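Local structure of oxidoreductase (Methanosarcina mazei, 3KA7) at residues 270-273 against 274-278; 373-376 against 377-380. The protein binds flavin-adenine dinucleotide and is probably an oxidoreductase of the flavin-containing amine oxidoreductase family. One frame throughout, in Å; residues are numbered along the deposited sequence.

Contact 1 lies in the last part of helix 267-275 and the chain after it, at the surface, and contact 2 lies in the loop between strands 362-370 and 394-396, against the FAD. Their centres are about 12 Å apart. The chain leaving the helix in contact 1 runs beside the loop of contact 2. Gln277 O and Ala380 N probably form a hydrogen bond at 2.9 Å. Next to it Pro278 packs on Pro375, with the two CB atoms 3.8 Å apart. Contact 2 touches the cofactor through several residues, with Arg378 on a phosphate oxygen. Contact 1 stays behind it: the side chain of Leu276 is about 12 Å from the FAD and about 7 Å from that of Arg378.

Contact 1: 270-273 against 274-278; sequences FKMV and GTLQP
Met272 O takes two sound hydrogen bonds from one residue, Thr275. The hydroxyl OG1 of Thr275 donates to Met272 O at 2.9 Å, close to the carbonyl plane (15° out of it). The backbone N of Thr275 reaches the same Met272 O at 3.0 Å, but from well above that plane. The hydroxyl can do this because chi1 of Thr275 is 78°, which puts OG1 between its own N and carbonyl carbon and turns it back to the preceding turn. Beside it Gly274 N donates to Phe270 O at 3.0 Å, a regular four-back helix bond. Past Gly274 the backbone bonds mix three-back and weak four-back partners. Leu276 N is shared weakly between Val273 O (3.3 Å) and Met272 O. A water gives hydrogen bonds to both Val273 O and Leu276 O. On the apolar side the selenium of Met272, a selenomethionine, lies 3.9 Å from Leu276 CD1, and the two side chains cross obliquely. Met272 also touches Pro385. In this last part of helix 267-275 a threonine hydroxyl and a water thus add to the weak backbone bonds on Met272 O and Val273 O.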
loop_
_atom_site.group_PDB
_atom_site.type_symbol
_atom_site.label_atom_id
_atom_site.label_comp_id
_atom_site.label_asym_id
_atom_site.label_seq_id
_atom_site.Cartn_x
_atom_site.Cartn_y
_atom_site.Cartn_z
ATOM N N PHE A 270 -22.670 -3.155 -11.118
ATOM C CA PHE A 270 -23.052 -1.874 -10.536
ATOM C C PHE A 270 -23.084 -1.939 -9.008
ATOM O O PHE A 270 -22.625 -1.018 -8.332
ATOM C CB PHE A 270 -24.415 -1.411 -11.060
ATOM C CG PHE A 270 -24.345 -0.646 -12.354
ATOM C CD1 PHE A 270 -24.224 0.730 -12.352
ATOM C CD2 PHE A 270 -24.422 -1.303 -13.572
ATOM C CE1 PHE A 270 -24.165 1.441 -13.538
ATOM C CE2 PHE A 270 -24.365 -0.598 -14.763
ATOM C CZ PHE A 270 -24.241 0.772 -14.750
ATOM N N LYS A 271 -23.629 -3.031 -8.477
ATOM C CA LYS A 271 -23.768 -3.187 -7.036
ATOM C C LYS A 271 -22.394 -3.266 -6.397
ATOM O O LYS A 271 -22.135 -2.635 -5.370
ATOM C CB LYS A 271 -24.561 -4.446 -6.701
ATOM C CG LYS A 271 -24.865 -4.577 -5.218
ATOM C CD LYS A 271 -25.745 -5.795 -4.962
ATOM C CE LYS A 271 -26.557 -5.645 -3.682
ATOM N NZ LYS A 271 -25.711 -5.568 -2.467
HETATM N N MSE A 272 -21.520 -4.036 -7.037
HETATM C CA MSE A 272 -20.151 -4.225 -6.584
HETATM C C MSE A 272 -19.416 -2.881 -6.536
HETATM O O MSE A 272 -18.801 -2.530 -5.525
HETATM C CB MSE A 272 -19.437 -5.192 -7.533
HETATM C CG MSE A 272 -18.045 -5.598 -7.094
HETATM SE SE MSE A 272 -16.710 -4.226 -7.426
HETATM C CE MSE A 272 -16.176 -4.185 -5.546
ATOM N N VAL A 273 -19.487 -2.141 -7.638
ATOM C CA VAL A 273 -18.813 -0.851 -7.744
ATOM C C VAL A 273 -19.326 0.108 -6.677
ATOM O O VAL A 273 -18.560 0.854 -6.080
ATOM C CB VAL A 273 -18.990 -0.227 -9.138
ATOM C CG1 VAL A 273 -18.432 1.192 -9.166
ATOM C CG2 VAL A 273 -18.318 -1.101 -10.192
ATOM N N GLY A 274 -20.631 0.079 -6.433
ATOM C CA GLY A 274 -21.225 0.903 -5.383
ATOM C C GLY A 274 -20.765 0.564 -3.962
ATOM O O GLY A 274 -20.894 1.388 -3.057
ATOM N N THR A 275 -20.227 -0.633 -3.750
ATOM C CA THR A 275 -19.756 -1.017 -2.411
ATOM C C THR A 275 -18.284 -0.675 -2.127
ATOM O O THR A 275 -17.867 -0.637 -0.968
ATOM C CB THR A 275 -19.971 -2.518 -2.115
ATOM O OG1 THR A 275 -18.961 -3.298 -2.772
ATOM C CG2 THR A 275 -21.374 -2.963 -2.562
ATOM N N LEU A 276 -17.506 -0.425 -3.172
ATOM C CA LEU A 276 -16.069 -0.167 -3.001
ATOM C C LEU A 276 -15.809 1.013 -2.086
ATOM O O LEU A 276 -16.338 2.099 -2.297
ATOM C CB LEU A 276 -15.409 0.108 -4.354
ATOM C CG LEU A 276 -15.393 -1.109 -5.267
ATOM C CD1 LEU A 276 -15.164 -0.689 -6.720
ATOM C CD2 LEU A 276 -14.303 -2.061 -4.802
ATOM N N GLN A 277 -14.968 0.795 -1.082
ATOM C CA GLN A 277 -14.659 1.813 -0.108
ATOM C C GLN A 277 -13.143 2.029 -0.007
ATOM O O GLN A 277 -12.423 1.137 0.440
ATOM C CB GLN A 277 -15.181 1.368 1.257
ATOM C CG GLN A 277 -14.811 2.312 2.388
ATOM C CD GLN A 277 -15.366 3.702 2.196
ATOM O OE1 GLN A 277 -16.589 3.900 2.133
ATOM N NE2 GLN A 277 -14.473 4.688 2.107
ATOM N N PRO A 278 -12.668 3.218 -0.393
ATOM C CA PRO A 278 -11.240 3.467 -0.312
ATOM C C PRO A 278 -10.812 3.725 1.124
ATOM O O PRO A 278 -11.644 4.094 1.979
ATOM C CB PRO A 278 -11.046 4.728 -1.169
ATOM C CG PRO A 278 -12.376 5.412 -1.153
ATOM C CD PRO A 278 -13.393 4.306 -1.081
HETATM O O HOH W 1 -17.606 2.974 -4.656
#

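Contact 2: 373-376 against 377-380; sequences EWPV and NRAA. With FAD (flavin-adenine dinucleotide), chain B.
Packing between the two halves of this loop rests on Pro375 and Arg378, whose CG atoms are 3.9 Å apart. Beyond them Arg378 is extended from CG to NE, which carries the guanidinium to the phosphate. Its NH2 comes within 4.0 Å of Trp374 CE3, with the guanidinium and indole planes turned 72° apart. Most polar contacts go to FAD. Arg378 NH1 points to FAD O1A, but the modelled 2.3 Å is too short to trust as a length. Arg378 NH2 adds a weak bond to the same oxygen at 2.9 Å, and this phosphate oxygen lies at the guanidinium edge. Outside the loop, Asp399 OD1 is hydrogen-bonded to Arg378 N. Apolar contacts with the cofactor sit at two places. The edge of the Trp374 ring meets the adenosine ribose, CH2 to FAD C3B at 4.0 Å. Val376 CG2 lies 3.6 Å from the flavin methyl C8M. With an alanine at Trp374 the ribose carbon C3B is likely to lose its ring-edge neighbour, and NH2 of Arg378 the indole beside it. The loop thus serves three parts of FAD: tryptophan at the ribose, valine at the flavin, and arginine at the diphosphate, whose negative charge its guanidinium probably offsets.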
loop_
_atom_site.group_PDB
_atom_site.type_symbol
_atom_site.label_atom_id
_atom_site.label_comp_id
_atom_site.label_asym_id
_atom_site.label_seq_id
_atom_site.Cartn_x
_atom_site.Cartn_y
_atom_site.Cartn_z
ATOM N N GLU A 373 -10.541 9.881 -4.213
ATOM C CA GLU A 373 -10.042 9.554 -5.549
ATOM C C GLU A 373 -8.519 9.404 -5.643
ATOM O O GLU A 373 -7.997 8.991 -6.679
ATOM C CB GLU A 373 -10.506 10.578 -6.601
ATOM C CG GLU A 373 -12.009 10.682 -6.753
ATOM C CD GLU A 373 -12.428 11.718 -7.794
ATOM O OE1 GLU A 373 -11.708 12.716 -8.002
ATOM O OE2 GLU A 373 -13.493 11.527 -8.399
ATOM N N TRP A 374 -7.809 9.764 -4.581
ATOM C CA TRP A 374 -6.356 9.597 -4.526
ATOM C C TRP A 374 -6.054 9.130 -3.106
ATOM O O TRP A 374 -5.536 9.888 -2.277
ATOM C CB TRP A 374 -5.662 10.933 -4.831
ATOM C CG TRP A 374 -4.198 10.886 -5.237
ATOM C CD1 TRP A 374 -3.146 11.395 -4.538
ATOM C CD2 TRP A 374 -3.645 10.361 -6.458
ATOM N NE1 TRP A 374 -1.971 11.209 -5.233
ATOM C CE2 TRP A 374 -2.251 10.574 -6.413
ATOM C CE3 TRP A 374 -4.191 9.721 -7.570
ATOM C CZ2 TRP A 374 -1.395 10.176 -7.446
ATOM C CZ3 TRP A 374 -3.336 9.322 -8.601
ATOM C CH2 TRP A 374 -1.957 9.548 -8.524
ATOM N N PRO A 375 -6.425 7.880 -2.808
ATOM C CA PRO A 375 -6.477 7.374 -1.437
ATOM C C PRO A 375 -5.223 6.608 -1.051
ATOM O O PRO A 375 -4.263 6.557 -1.811
ATOM C CB PRO A 375 -7.631 6.379 -1.505
ATOM C CG PRO A 375 -7.469 5.781 -2.904
ATOM C CD PRO A 375 -6.960 6.908 -3.776
ATOM N N VAL A 376 -5.242 6.018 0.138
ATOM C CA VAL A 376 -4.229 5.030 0.467
ATOM C C VAL A 376 -4.409 3.783 -0.398
ATOM O O VAL A 376 -3.481 3.402 -1.099
ATOM C CB VAL A 376 -4.204 4.677 1.950
ATOM C CG1 VAL A 376 -3.221 3.539 2.180
ATOM C CG2 VAL A 376 -3.806 5.914 2.774
ATOM N N ASN A 377 -5.593 3.153 -0.349
ATOM C CA ASN A 377 -5.974 2.089 -1.309
ATOM C C ASN A 377 -7.350 2.398 -1.876
ATOM O O ASN A 377 -8.192 2.896 -1.157
ATOM C CB ASN A 377 -6.103 0.727 -0.618
ATOM C CG ASN A 377 -4.762 0.104 -0.253
ATOM O OD1 ASN A 377 -3.697 0.503 -0.749
ATOM N ND2 ASN A 377 -4.815 -0.892 0.617
ATOM N N ARG A 378 -7.588 2.079 -3.143
ATOM C CA ARG A 378 -8.915 2.294 -3.748
ATOM C C ARG A 378 -9.983 1.349 -3.202
ATOM O O ARG A 378 -11.182 1.668 -3.223
ATOM C CB ARG A 378 -8.808 2.214 -5.283
ATOM C CG ARG A 378 -7.928 3.319 -5.840
ATOM C CD ARG A 378 -8.197 3.583 -7.327
ATOM N NE ARG A 378 -7.619 4.870 -7.718
ATOM C CZ ARG A 378 -6.361 4.990 -8.058
ATOM N NH1 ARG A 378 -5.629 3.890 -8.036
ATOM N NH2 ARG A 378 -5.825 6.164 -8.396
ATOM N N ALA A 379 -9.552 0.186 -2.724
ATOM C CA ALA A 379 -10.435 -0.756 -2.040
ATOM C C ALA A 379 -9.763 -1.141 -0.733
ATOM O O ALA A 379 -8.588 -1.536 -0.726
ATOM C CB ALA A 379 -10.647 -1.991 -2.889
ATOM N N ALA A 380 -10.501 -1.041 0.367
ATOM C CA ALA A 380 -9.938 -1.309 1.681
ATOM C C ALA A 380 -9.427 -2.726 1.738
ATOM O O ALA A 380 -10.072 -3.648 1.240
ATOM C CB ALA A 380 -10.968 -1.098 2.754
HETATM P PA FAD B . -2.064 4.308 -9.010
HETATM O O1A FAD B . -3.461 4.567 -8.508
HETATM O O2A FAD B . -0.932 4.778 -8.127
HETATM O O5B FAD B . -1.896 4.972 -10.461
HETATM C C5B FAD B . -3.042 5.204 -11.271
HETATM C C4B FAD B . -2.521 6.068 -12.424
HETATM O O4B FAD B . -3.531 6.309 -13.383
HETATM C C3B FAD B . -2.041 7.429 -11.912
HETATM O O3B FAD B . -0.699 7.662 -12.312
HETATM C C2B FAD B . -3.004 8.423 -12.565
HETATM O O2B FAD B . -2.399 9.666 -12.867
HETATM C C1B FAD B . -3.457 7.667 -13.809
HETATM N N9A FAD B . -4.785 8.039 -14.315
HETATM C C8A FAD B . -5.953 8.281 -13.620
HETATM N N7A FAD B . -6.942 8.526 -14.528
HETATM C C5A FAD B . -6.398 8.437 -15.773
HETATM C C6A FAD B . -6.923 8.613 -17.045
HETATM N N6A FAD B . -8.228 8.806 -17.209
HETATM N N1A FAD B . -6.097 8.454 -18.139
HETATM C C2A FAD B . -4.762 8.138 -17.988
HETATM N N3A FAD B . -4.239 7.970 -16.723
HETATM C C4A FAD B . -5.055 8.126 -15.648
HETATM N N1 FAD B . 2.299 0.670 -0.486
HETATM C C2 FAD B . 3.369 -0.121 -0.108
HETATM O O2 FAD B . 3.534 -1.228 -0.638
HETATM N N3 FAD B . 4.228 0.327 0.883
HETATM C C4 FAD B . 4.026 1.552 1.496
HETATM O O4 FAD B . 4.785 1.957 2.376
HETATM C C4X FAD B . 2.950 2.344 1.122
HETATM N N5 FAD B . 2.731 3.564 1.746
HETATM C C5X FAD B . 1.660 4.348 1.349
HETATM C C6 FAD B . 1.435 5.585 1.954
HETATM C C7 FAD B . 0.374 6.384 1.545
HETATM C C7M FAD B . 0.153 7.714 2.221
HETATM C C8 FAD B . -0.461 5.933 0.532
HETATM C C8M FAD B . -1.623 6.762 0.067
HETATM C C9 FAD B . -0.248 4.694 -0.068
HETATM C C9A FAD B . 0.821 3.900 0.336
HETATM N N10 FAD B . 1.037 2.665 -0.262
HETATM C C10 FAD B . 2.098 1.892 0.122
HETATM C "C1'" FAD B . 0.095 2.120 -1.284
HETATM C "C2'" FAD B . 0.689 2.355 -2.678
HETATM O "O2'" FAD B . 1.171 3.693 -2.769
HETATM C "C3'" FAD B . -0.390 2.100 -3.727
HETATM O "O3'" FAD B . -1.057 0.881 -3.424
HETATM C "C4'" FAD B . 0.104 2.009 -5.168
HETATM O "O4'" FAD B . 0.965 3.077 -5.506
HETATM C "C5'" FAD B . -1.131 2.095 -6.059
HETATM O "O5'" FAD B . -0.739 1.713 -7.355
HETATM P P FAD B . -1.832 1.447 -8.475
HETATM O O1P FAD B . -1.356 0.322 -9.361
HETATM O O2P FAD B . -3.218 1.258 -7.890
HETATM O O3P FAD B . -1.859 2.760 -9.405
#